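Local coordinates for protein SusD homolog (PDB 4F53) that probably binds mucin O-glycans at the cell surface, as an outer-membrane lipoprotein of the SusD family, at residues I468-D471 with A472-A475; P98-F101 with N102-Q106. One frame throughout, in Å; residues are numbered along the deposited sequence. Where two conformers were deposited one is given.

Contact 1 of 2, residues I468-D471 with A472-A475; sequences IVND and AEGA
N470 grips the chain that follows it with two oxygens. Its backbone O takes the N-H of G474 at 2.8 Å, and its amide OD1 takes the N-H of E473 at 2.9 Å, in the carbonyl plane on a lone pair. With CG anti to the backbone N (chi1 171°), the side chain curls over the turn, and OD1 also lies 3.3 Å from E473 CG. Asparagine suits this place because its short amide reaches a backbone three residues on. The tight side is inward: V469 CG1 rests 3.5 Å from G474 C, and the buried V469 and A475 both reach Y78. G474 has a positive phi (69°), which glycine adopts readily, where the chain leaves the turn. The solvent side is looser: the carboxylates of D471 and E473 lead off to N463 and H514. A water spans the neck of the turn, accepting from N470 N at 2.9 Å and donating to G474 O at 3.0 Å. N470 to G474 thus form an alpha-turn, closed by its i to i+4 backbone bond and braced by the asparagine side chain, in the loop between helices 442-452 and 482-487.

Contact 2 of 2, residues P98-F101 with N102-Q106; sequences PDYF and NLKNQ. With ACT (acetate ion), chain C.
K104 reaches across Y100, one helical turn earlier, its side chain running from the Y100 carbonyl over the ring to the hydroxyl. CB starts 3.7 Å from F101 O, on the backbone side. CG passes 3.5 Å from Y100 O, the carbonyl that also receives K104 N in a helix bond. CD then settles over one face of the Y100 ring, 3.9 Å from its centroid and 27° off the ring normal, a CH-pi contact set toward the rim. The chain bends at chi3 (111°), bringing CE to 3.3 Å from Y100 OH and NZ to 3.1 Å from the same oxygen, to which NZ donates a hydrogen bond. A long, flexible lysine suits the place because one methylene can lie on the ring while the amine reaches the phenol. N102 OD1 accepts from Q106 NE2 at 3.0 Å, and a water joins N102 ND2 to OD1 of D99, whose OD2 is held by N34 of helix 25-37. NZ has a second, weak bond to an acetate, probably from the crystallisation liquor. Because Y100 OH is also hydrogen-bonded to E117 of helix 110-131, the phenol stands between an amine and a carboxylate, a setting that would probably favour a charged lysine and may polarise the hydroxyl.

From the N terminus, the chain reaches contact 2 first, in the last two turns of helix 82-106. There D99 and Q106 touch helix 25-37, while Y100, L103 and K104 meet helix 110-131, so this helix end joins helix 25-37, earlier in the chain, to helix 110-131, the next one. Contact 1 comes more than 350 residues later and closes a tight turn of its own, with W446 and Y449 of helix 442-452 and H514 near the C terminus as neighbours. The two are in series, neither nested nor crossed, with centres about 40 Å apart and nearest atoms about 27 Å apart. Y78, which lies against contact 1, belongs to the loop just ahead of the helix carrying contact 2.

Contact 1 of 2, residues I468-D471 with A472-A475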
# COMPACT_ATOMS: atom_id res chain seq x y z
N ILE A 468 -2.86 14.68 -18.88
CA ILE A 468 -1.58 14.29 -18.30
C ILE A 468 -1.54 12.79 -18.05
O ILE A 468 -0.58 12.14 -18.43
CB ILE A 468 -1.24 15.09 -16.99
CG1 ILE A 468 -1.06 16.60 -17.29
CG2 ILE A 468 -0.00 14.48 -16.29
CD1 ILE A 468 -0.43 17.42 -16.21
N VAL A 469 -2.57 12.25 -17.39
CA VAL A 469 -2.65 10.86 -16.98
C VAL A 469 -3.35 10.00 -18.04
O VAL A 469 -4.46 10.30 -18.48
CB VAL A 469 -3.34 10.75 -15.59
CG1 VAL A 469 -3.53 9.30 -15.16
CG2 VAL A 469 -2.56 11.52 -14.52
N ASN A 470 -2.68 8.93 -18.45
CA ASN A 470 -3.20 7.93 -19.37
C ASN A 470 -4.15 7.01 -18.58
O ASN A 470 -3.79 6.55 -17.50
CB ASN A 470 -2.05 7.13 -19.99
CG ASN A 470 -2.50 5.93 -20.77
OD1 ASN A 470 -2.59 4.83 -20.24
ND2 ASN A 470 -2.86 6.13 -22.02
N ASP A 471 -5.33 6.73 -19.14
CA ASP A 471 -6.40 5.94 -18.52
C ASP A 471 -5.99 4.51 -18.17
O ASP A 471 -6.38 4.04 -17.12
CB ASP A 471 -7.65 5.92 -19.39
CG ASP A 471 -8.40 7.25 -19.44
OD1 ASP A 471 -8.43 7.95 -18.40
OD2 ASP A 471 -8.96 7.59 -20.51
N ALA A 472 -5.23 3.84 -19.03
CA ALA A 472 -4.75 2.47 -18.81
C ALA A 472 -3.63 2.40 -17.75
O ALA A 472 -3.57 1.43 -17.00
CB ALA A 472 -4.25 1.89 -20.12
N GLU A 473 -2.77 3.42 -17.69
CA GLU A 473 -1.64 3.51 -16.76
C GLU A 473 -2.02 4.01 -15.37
O GLU A 473 -1.43 3.56 -14.39
CB GLU A 473 -0.59 4.49 -17.32
CG GLU A 473 0.16 3.99 -18.53
CD GLU A 473 1.57 3.62 -18.18
OE1 GLU A 473 2.38 4.53 -17.90
OE2 GLU A 473 1.86 2.40 -18.14
N GLY A 474 -2.92 4.99 -15.30
CA GLY A 474 -3.29 5.65 -14.06
C GLY A 474 -2.15 6.49 -13.53
O GLY A 474 -1.20 6.79 -14.27
N ALA A 475 -2.23 6.93 -12.28
CA ALA A 475 -1.16 7.73 -11.66
C ALA A 475 0.06 6.84 -11.38
O ALA A 475 -0.05 5.77 -10.80
CB ALA A 475 -1.68 8.37 -10.37
O HOH W 1 -0.38 8.12 -16.83

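Contact 2 of 2, residues P98-F101 with N102-Q106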
# COMPACT_ATOMS: atom_id res chain seq x y z
N PRO A 98 11.73 15.27 13.24
CA PRO A 98 12.09 15.86 14.54
C PRO A 98 12.25 14.79 15.64
O PRO A 98 13.25 14.83 16.36
CB PRO A 98 10.95 16.84 14.82
CG PRO A 98 10.42 17.19 13.47
CD PRO A 98 10.51 15.89 12.71
N ASP A 99 11.34 13.78 15.71
CA ASP A 99 11.43 12.70 16.70
C ASP A 99 12.61 11.77 16.44
O ASP A 99 13.27 11.33 17.38
CB ASP A 99 10.13 11.90 16.77
CG ASP A 99 8.99 12.58 17.52
OD1 ASP A 99 9.20 13.72 18.01
OD2 ASP A 99 7.91 11.98 17.64
N TYR A 100 12.87 11.47 15.15
CA TYR A 100 13.98 10.62 14.73
C TYR A 100 15.32 11.22 15.19
O TYR A 100 16.13 10.53 15.82
CB TYR A 100 13.93 10.40 13.21
CG TYR A 100 15.16 9.75 12.62
CD1 TYR A 100 15.33 8.37 12.65
CD2 TYR A 100 16.16 10.52 12.02
CE1 TYR A 100 16.45 7.77 12.09
CE2 TYR A 100 17.29 9.93 11.47
CZ TYR A 100 17.44 8.55 11.51
OH TYR A 100 18.56 7.99 10.95
N PHE A 101 15.55 12.51 14.90
CA PHE A 101 16.79 13.18 15.30
C PHE A 101 16.89 13.28 16.82
O PHE A 101 17.98 13.11 17.37
CB PHE A 101 16.88 14.58 14.65
CG PHE A 101 17.05 14.55 13.15
CD1 PHE A 101 18.09 13.83 12.56
CD2 PHE A 101 16.22 15.31 12.33
CE1 PHE A 101 18.25 13.82 11.17
CE2 PHE A 101 16.38 15.29 10.94
CZ PHE A 101 17.39 14.54 10.37
N ASN A 102 15.75 13.49 17.51
CA ASN A 102 15.71 13.59 18.95
C ASN A 102 16.09 12.25 19.61
O ASN A 102 16.93 12.26 20.50
CB ASN A 102 14.34 14.08 19.42
CG ASN A 102 14.29 14.53 20.85
OD1 ASN A 102 15.31 14.69 21.54
ND2 ASN A 102 13.09 14.72 21.35
N LEU A 103 15.50 11.12 19.14
CA LEU A 103 15.78 9.76 19.63
C LEU A 103 17.27 9.43 19.51
O LEU A 103 17.82 8.81 20.42
CB LEU A 103 14.95 8.71 18.86
CG LEU A 103 14.98 7.26 19.40
CD1 LEU A 103 13.67 6.57 19.18
CD2 LEU A 103 16.09 6.44 18.74
N LYS A 104 17.93 9.84 18.40
CA LYS A 104 19.35 9.61 18.16
C LYS A 104 20.21 10.41 19.18
O LYS A 104 21.29 9.94 19.54
CB LYS A 104 19.74 9.97 16.71
CG LYS A 104 19.28 8.94 15.67
CD LYS A 104 19.45 9.53 14.28
CE LYS A 104 20.53 8.86 13.48
NZ LYS A 104 20.86 9.64 12.25
N ASN A 105 19.71 11.57 19.66
CA ASN A 105 20.38 12.40 20.67
C ASN A 105 20.06 11.92 22.10
O ASN A 105 20.80 12.23 23.02
CB ASN A 105 19.98 13.89 20.55
CG ASN A 105 20.34 14.58 19.25
OD1 ASN A 105 21.31 14.22 18.57
ND2 ASN A 105 19.59 15.63 18.92
N GLN A 106 18.95 11.19 22.28
CA GLN A 106 18.49 10.69 23.58
C GLN A 106 18.99 9.27 23.91
O GLN A 106 19.04 8.93 25.09
CB GLN A 106 16.94 10.68 23.62
CG GLN A 106 16.25 12.05 23.53
CD GLN A 106 16.59 13.04 24.64
OE1 GLN A 106 16.94 12.67 25.77
NE2 GLN A 106 16.45 14.32 24.33
C ACT C . 21.12 10.38 8.55
O ACT C . 20.75 11.43 9.12
OXT ACT C . 21.57 9.34 9.15
CH3 ACT C . 21.03 10.36 6.99
O HOH W 2 10.89 15.60 19.24